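Local coordinates for protein CBIX (Paracoccus pantotrophus, PDB 4CCS) that is the terminal enzyme of siroheme biosynthesis in denitrifying bacteria, probably a chelatase that inserts iron into sirohydrochlorin, at residues Arg3-Val8 with Ala37-Ala42; Leu58-Phe63 with Arg87-Phe92. All blocks are in the same frame, centred on the assembly; numbering follows the deposited sequence.

Interaction 1: Arg3-Val8 with Ala37-Ala42; sequences RNVLIV and ACVRGA
Val5 and Ile7 run alongside Val39 and Gly41 in two parallel strands whose backbones exchange hydrogen bonds in the staggered parallel pattern. Val5 gives its N-H to Cys38 O (2.9 Å), and its own O accepts Arg40 N; two residues on, Ile7 bonds likewise to Arg40 O and Ala42 N. The bond from Ile7 N to Arg40 O is nearly straight (173°), with the donor in the carbonyl plane.

The tight part is the inner end. On one face Ile7 and Val39 cross obliquely, CG1 of Ile7 lying 3.9 Å from CG1 of Val39. Val39 holds that methyl anti to its backbone N (chi1 -171°), which turns it along the strand to Ile7. Branched Val and Ile suit extended backbone, and Ile223 of helix 215-226 covers Val5 and Ile7 here. On the other face Leu6 sends CD1 across the neighbouring strand, 3.6 Å from Arg40 O and 3.9 Å from Ala42 CB; the small alanine leaves room for that branch.

At the outer end the backbone still pairs, Cys38 N to Arg3 O at 2.7 Å, but the side chains are looser and meet solvent. The Arg3 guanidinium meets Cys38 SG only obliquely, a doubtful contact because the cysteine has two conformers. Arg40 sets its CB 4.1 Å from Leu6 CD1, then bends at chi2 (-66°), NH1 returning to Val39 O at 3.0 Å from above the carbonyl plane. Only CB of the arginine meets the leucine; the rest of this long charged chain leads off to the exposed side.

Strand 4-9, helix 16-30 and strand 38-43 form a beta-alpha-beta unit, the opening element of a parallel alpha/beta sheet as in the chelatase superfamily.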
loop_
_atom_site.group_PDB
_atom_site.type_symbol
_atom_site.label_atom_id
_atom_site.label_comp_id
_atom_site.label_asym_id
_atom_site.label_seq_id
_atom_site.Cartn_x
_atom_site.Cartn_y
_atom_site.Cartn_z
ATOM N N ARG A 3 13.929 1.907 19.234
ATOM C CA ARG A 3 13.765 0.522 19.666
ATOM C C ARG A 3 12.314 0.036 19.486
ATOM O O ARG A 3 12.113 -0.972 18.839
ATOM C CB ARG A 3 14.294 0.318 21.100
ATOM C CG ARG A 3 14.104 -1.094 21.656
ATOM C CD ARG A 3 15.396 -1.887 21.731
ATOM N NE ARG A 3 15.202 -3.165 22.422
ATOM C CZ ARG A 3 15.278 -3.328 23.741
ATOM N NH1 ARG A 3 15.549 -2.296 24.530
ATOM N NH2 ARG A 3 15.083 -4.525 24.280
ATOM N N ASN A 4 11.320 0.739 20.024
ATOM C CA ASN A 4 9.919 0.321 19.863
ATOM C C ASN A 4 9.366 0.757 18.499
ATOM O O ASN A 4 9.442 1.943 18.162
ATOM C CB ASN A 4 9.051 0.881 20.996
ATOM C CG ASN A 4 8.914 -0.005 22.216
ATOM O OD1 ASN A 4 9.311 -1.177 22.235
ATOM N ND2 ASN A 4 8.284 0.527 23.253
ATOM N N VAL A 5 8.844 -0.199 17.704
ATOM C CA VAL A 5 8.264 0.096 16.377
ATOM C C VAL A 5 6.861 -0.503 16.234
ATOM O O VAL A 5 6.670 -1.700 16.452
ATOM C CB VAL A 5 9.192 -0.305 15.181
ATOM C CG1 VAL A 5 8.555 0.041 13.827
ATOM C CG2 VAL A 5 10.571 0.349 15.297
ATOM N N LEU A 6 5.897 0.325 15.815
ATOM C CA LEU A 6 4.537 -0.136 15.572
ATOM C C LEU A 6 4.158 0.099 14.103
ATOM O O LEU A 6 4.214 1.232 13.635
ATOM C CB LEU A 6 3.576 0.573 16.554
ATOM C CG LEU A 6 2.144 0.038 16.712
ATOM C CD1 LEU A 6 2.115 -1.465 17.087
ATOM C CD2 LEU A 6 1.400 0.838 17.772
ATOM N N ILE A 7 3.837 -0.985 13.375
ATOM C CA ILE A 7 3.370 -0.966 11.973
ATOM C C ILE A 7 1.852 -0.825 12.092
ATOM O O ILE A 7 1.195 -1.695 12.678
ATOM C CB ILE A 7 3.758 -2.251 11.198
ATOM C CG1 ILE A 7 5.269 -2.611 11.323
ATOM C CG2 ILE A 7 3.307 -2.185 9.732
ATOM C CD1 ILE A 7 6.323 -1.565 11.030
ATOM N N VAL A 8 1.316 0.296 11.597
ATOM C CA VAL A 8 -0.095 0.651 11.762
ATOM C C VAL A 8 -0.868 0.640 10.451
ATOM O O VAL A 8 -0.491 1.324 9.501
ATOM C CB VAL A 8 -0.221 2.011 12.510
ATOM C CG1 VAL A 8 -1.680 2.458 12.635
ATOM C CG2 VAL A 8 0.432 1.942 13.891
ATOM N N ALA A 37 15.426 -3.438 17.010
ATOM C CA ALA A 37 14.110 -2.938 17.406
ATOM C C ALA A 37 13.109 -4.040 17.768
ATOM O O ALA A 37 13.273 -5.184 17.349
ATOM C CB ALA A 37 13.536 -2.076 16.281
ATOM N N CYS A 38 12.065 -3.665 18.540
ATOM C CA CYS A 38 10.949 -4.528 18.939
ATOM C C CYS A 38 9.791 -4.109 18.028
ATOM O O CYS A 38 9.217 -3.044 18.255
ATOM C CB CYS A 38 10.598 -4.302 20.408
ATOM S SG CYS A 38 11.974 -4.572 21.557
ATOM N N VAL A 39 9.494 -4.893 16.996
ATOM C CA VAL A 39 8.469 -4.595 15.985
ATOM C C VAL A 39 7.161 -5.320 16.246
ATOM O O VAL A 39 7.145 -6.543 16.341
ATOM C CB VAL A 39 9.000 -4.903 14.554
ATOM C CG1 VAL A 39 8.034 -4.392 13.474
ATOM C CG2 VAL A 39 10.400 -4.318 14.346
ATOM N N ARG A 40 6.058 -4.558 16.314
ATOM C CA ARG A 40 4.717 -5.124 16.511
ATOM C C ARG A 40 3.755 -4.501 15.494
ATOM O O ARG A 40 4.090 -3.475 14.893
ATOM C CB ARG A 40 4.224 -4.899 17.953
ATOM C CG ARG A 40 5.019 -5.668 19.022
ATOM C CD ARG A 40 4.858 -7.182 18.913
ATOM N NE ARG A 40 5.550 -7.899 19.988
ATOM C CZ ARG A 40 6.818 -8.298 19.945
ATOM N NH1 ARG A 40 7.567 -8.051 18.876
ATOM N NH2 ARG A 40 7.348 -8.948 20.968
ATOM N N GLY A 41 2.596 -5.140 15.266
ATOM C CA GLY A 41 1.613 -4.638 14.308
ATOM C C GLY A 41 0.285 -4.274 14.977
ATOM O O GLY A 41 -0.077 -4.840 16.018
ATOM N N ALA A 42 -0.439 -3.323 14.372
ATOM C CA ALA A 42 -1.744 -2.880 14.870
ATOM C C ALA A 42 -2.641 -2.373 13.754
ATOM O O ALA A 42 -2.171 -1.765 12.787
ATOM C CB ALA A 42 -1.559 -1.772 15.910
#

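Interaction 2: Leu58-Phe63 with Arg87-Phe92; sequences LIYPLF and RILPPF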
loop_
_atom_site.group_PDB
_atom_site.type_symbol
_atom_site.label_atom_id
_atom_site.label_comp_id
_atom_site.label_asym_id
_atom_site.label_seq_id
_atom_site.Cartn_x
_atom_site.Cartn_y
_atom_site.Cartn_z
ATOM N N LEU A 58 8.481 4.435 17.250
ATOM C CA LEU A 58 8.432 4.865 15.850
ATOM C C LEU A 58 7.180 4.218 15.228
ATOM O O LEU A 58 6.913 3.048 15.474
ATOM C CB LEU A 58 9.681 4.432 15.054
ATOM C CG LEU A 58 11.075 4.909 15.524
ATOM C CD1 LEU A 58 12.111 4.602 14.462
ATOM C CD2 LEU A 58 11.099 6.396 15.802
ATOM N N ILE A 59 6.420 4.979 14.443
ATOM C CA ILE A 59 5.210 4.490 13.780
ATOM C C ILE A 59 5.451 4.366 12.276
ATOM O O ILE A 59 5.768 5.372 11.635
ATOM C CB ILE A 59 3.985 5.421 14.089
ATOM C CG1 ILE A 59 3.771 5.669 15.627
ATOM C CG2 ILE A 59 2.702 4.920 13.411
ATOM C CD1 ILE A 59 3.559 4.382 16.569
ATOM N N TYR A 60 5.305 3.148 11.712
ATOM C CA TYR A 60 5.387 2.967 10.258
ATOM C C TYR A 60 3.927 2.827 9.764
ATOM O O TYR A 60 3.320 1.770 9.949
ATOM C CB TYR A 60 6.240 1.761 9.829
ATOM C CG TYR A 60 6.386 1.637 8.323
ATOM C CD1 TYR A 60 5.460 0.920 7.567
ATOM C CD2 TYR A 60 7.451 2.237 7.652
ATOM C CE1 TYR A 60 5.580 0.817 6.180
ATOM C CE2 TYR A 60 7.587 2.130 6.267
ATOM C CZ TYR A 60 6.641 1.428 5.533
ATOM O OH TYR A 60 6.785 1.298 4.171
ATOM N N PRO A 61 3.364 3.892 9.180
ATOM C CA PRO A 61 1.973 3.833 8.716
ATOM C C PRO A 61 1.828 3.170 7.342
ATOM O O PRO A 61 2.482 3.577 6.376
ATOM C CB PRO A 61 1.531 5.300 8.708
ATOM C CG PRO A 61 2.802 6.111 8.606
ATOM C CD PRO A 61 3.981 5.211 8.897
ATOM N N LEU A 62 0.937 2.166 7.243
ATOM C CA LEU A 62 0.644 1.509 5.958
ATOM C C LEU A 62 -0.361 2.357 5.147
ATOM O O LEU A 62 -1.404 1.860 4.718
ATOM C CB LEU A 62 0.098 0.082 6.181
ATOM C CG LEU A 62 1.067 -0.974 6.723
ATOM C CD1 LEU A 62 0.332 -2.296 6.967
ATOM C CD2 LEU A 62 2.228 -1.222 5.756
ATOM N N PHE A 63 -0.075 3.653 4.995
ATOM C CA PHE A 63 -0.955 4.580 4.274
ATOM C C PHE A 63 -0.379 4.843 2.882
ATOM O O PHE A 63 0.824 4.664 2.691
ATOM C CB PHE A 63 -1.157 5.884 5.066
ATOM C CG PHE A 63 -1.599 5.763 6.518
ATOM C CD1 PHE A 63 -2.153 4.578 7.005
ATOM C CD2 PHE A 63 -1.522 6.856 7.379
ATOM C CE1 PHE A 63 -2.570 4.474 8.340
ATOM C CE2 PHE A 63 -1.932 6.749 8.714
ATOM C CZ PHE A 63 -2.457 5.561 9.184
ATOM N N ARG A 87 7.229 9.353 17.006
ATOM C CA ARG A 87 7.649 9.729 15.663
ATOM C C ARG A 87 6.932 8.912 14.586
ATOM O O ARG A 87 6.965 7.686 14.616
ATOM C CB ARG A 87 9.173 9.585 15.546
ATOM C CG ARG A 87 9.775 10.113 14.248
ATOM C CD ARG A 87 11.280 9.924 14.254
ATOM N NE ARG A 87 11.858 10.097 12.923
ATOM C CZ ARG A 87 13.098 9.749 12.594
ATOM N NH1 ARG A 87 13.904 9.202 13.498
ATOM N NH2 ARG A 87 13.540 9.937 11.358
ATOM N N ILE A 88 6.316 9.607 13.619
ATOM C CA ILE A 88 5.621 8.971 12.494
ATOM C C ILE A 88 6.537 8.984 11.267
ATOM O O ILE A 88 6.904 10.050 10.767
ATOM C CB ILE A 88 4.230 9.612 12.216
ATOM C CG1 ILE A 88 3.330 9.564 13.477
ATOM C CG2 ILE A 88 3.551 8.923 11.017
ATOM C CD1 ILE A 88 2.183 10.557 13.485
ATOM N N LEU A 89 6.898 7.801 10.791
ATOM C CA LEU A 89 7.763 7.640 9.628
ATOM C C LEU A 89 6.995 7.927 8.317
ATOM O O LEU A 89 5.755 7.992 8.360
ATOM C CB LEU A 89 8.362 6.215 9.593
ATOM C CG LEU A 89 9.104 5.710 10.841
ATOM C CD1 LEU A 89 9.762 4.384 10.571
ATOM C CD2 LEU A 89 10.108 6.740 11.371
ATOM N N PRO A 90 7.714 8.092 7.159
ATOM C CA PRO A 90 7.028 8.258 5.873
ATOM C C PRO A 90 6.173 7.008 5.606
ATOM O O PRO A 90 6.590 5.894 5.946
ATOM C CB PRO A 90 8.179 8.365 4.873
ATOM C CG PRO A 90 9.244 9.048 5.641
ATOM C CD PRO A 90 9.132 8.523 7.048
ATOM N N PRO A 91 4.972 7.186 5.043
ATOM C CA PRO A 91 4.072 6.053 4.813
ATOM C C PRO A 91 4.521 5.081 3.715
ATOM O O PRO A 91 5.343 5.429 2.864
ATOM C CB PRO A 91 2.751 6.733 4.464
ATOM C CG PRO A 91 3.159 7.991 3.804
ATOM C CD PRO A 91 4.359 8.452 4.590
ATOM N N PHE A 92 3.934 3.865 3.724
ATOM C CA PHE A 92 4.136 2.791 2.745
ATOM C C PHE A 92 4.110 3.331 1.299
ATOM O O PHE A 92 4.975 2.971 0.498
ATOM C CB PHE A 92 3.030 1.708 2.925
ATOM C CG PHE A 92 3.035 0.591 1.901
ATOM C CD1 PHE A 92 3.808 -0.544 2.090
ATOM C CD2 PHE A 92 2.273 0.683 0.740
ATOM C CE1 PHE A 92 3.812 -1.578 1.135
ATOM C CE2 PHE A 92 2.299 -0.336 -0.221
ATOM C CZ PHE A 92 3.070 -1.458 -0.015
#
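The beta-alpha-beta unit of strand 57-61, helix 68-80 and strand 87-88 closes where Ile59 grips the short edge strand 87-88: Ile59 N bonds to Arg87 O and Leu89 N to Ile59 O, each at 2.8 Å. Leu58 and Arg87 lie side by side on one face, with Leu58 CD2 3.7 Å from Arg87 CB; the arginine's CB and CD run beside the leucine, and its NH1 makes a weak hydrogen bond to Ala226 O. Next the prolines end the regular pairing. Pro61 has no N-H to offer Leu89 O and sets CD against it instead, at 3.3 Å; Pro90 is then skipped in the register, and Phe92 N bonds to Pro61 O (3.0 Å).

In this parallel sheet 87-88 is an edge strand, and beyond it the two segments leave the regular sheet. There Leu62 centres an inverse gamma turn, which folds Phe63 back until Pro61 CB sits 3.6 Å above the centre of its ring; Phe63 also stacks on His10.

Tyr60 points its ring along the opposite segment (chi1 -176°), Leu89 CD1 at its edge and OH 3.4 Å from Phe92 CA, and the hydroxyl is hydrogen-bonded to Asp95. Cutting Tyr60 back to an alanine would probably leave Asp95 without this mate and open a gap beside Leu89 and Phe92. The side chains of Leu62 and Phe92 cross, with Leu62 CD2 4.0 Å from Phe92 CD1.

In the fold
From the N terminus, strand 4-9 leads into helix 16-30, and interaction 1 closes that first excursion when the chain returns at 37-42. The chain then runs to 58-63, makes a second excursion through helix 68-80, and comes back at 87-92, where interaction 2 closes it. The two loops follow in series, neither nested nor crossed. In space, however, strand 57-61 lies on the other flank of strand 4-9, giving the order 38-43, 4-9, 57-61, 87-88. Asn4 O to Leu58 N and Val8 O to Leu62 N, both probable hydrogen bonds, join the contacts through the middle of one sheet, and the C-terminal helix 215-226 packs against both.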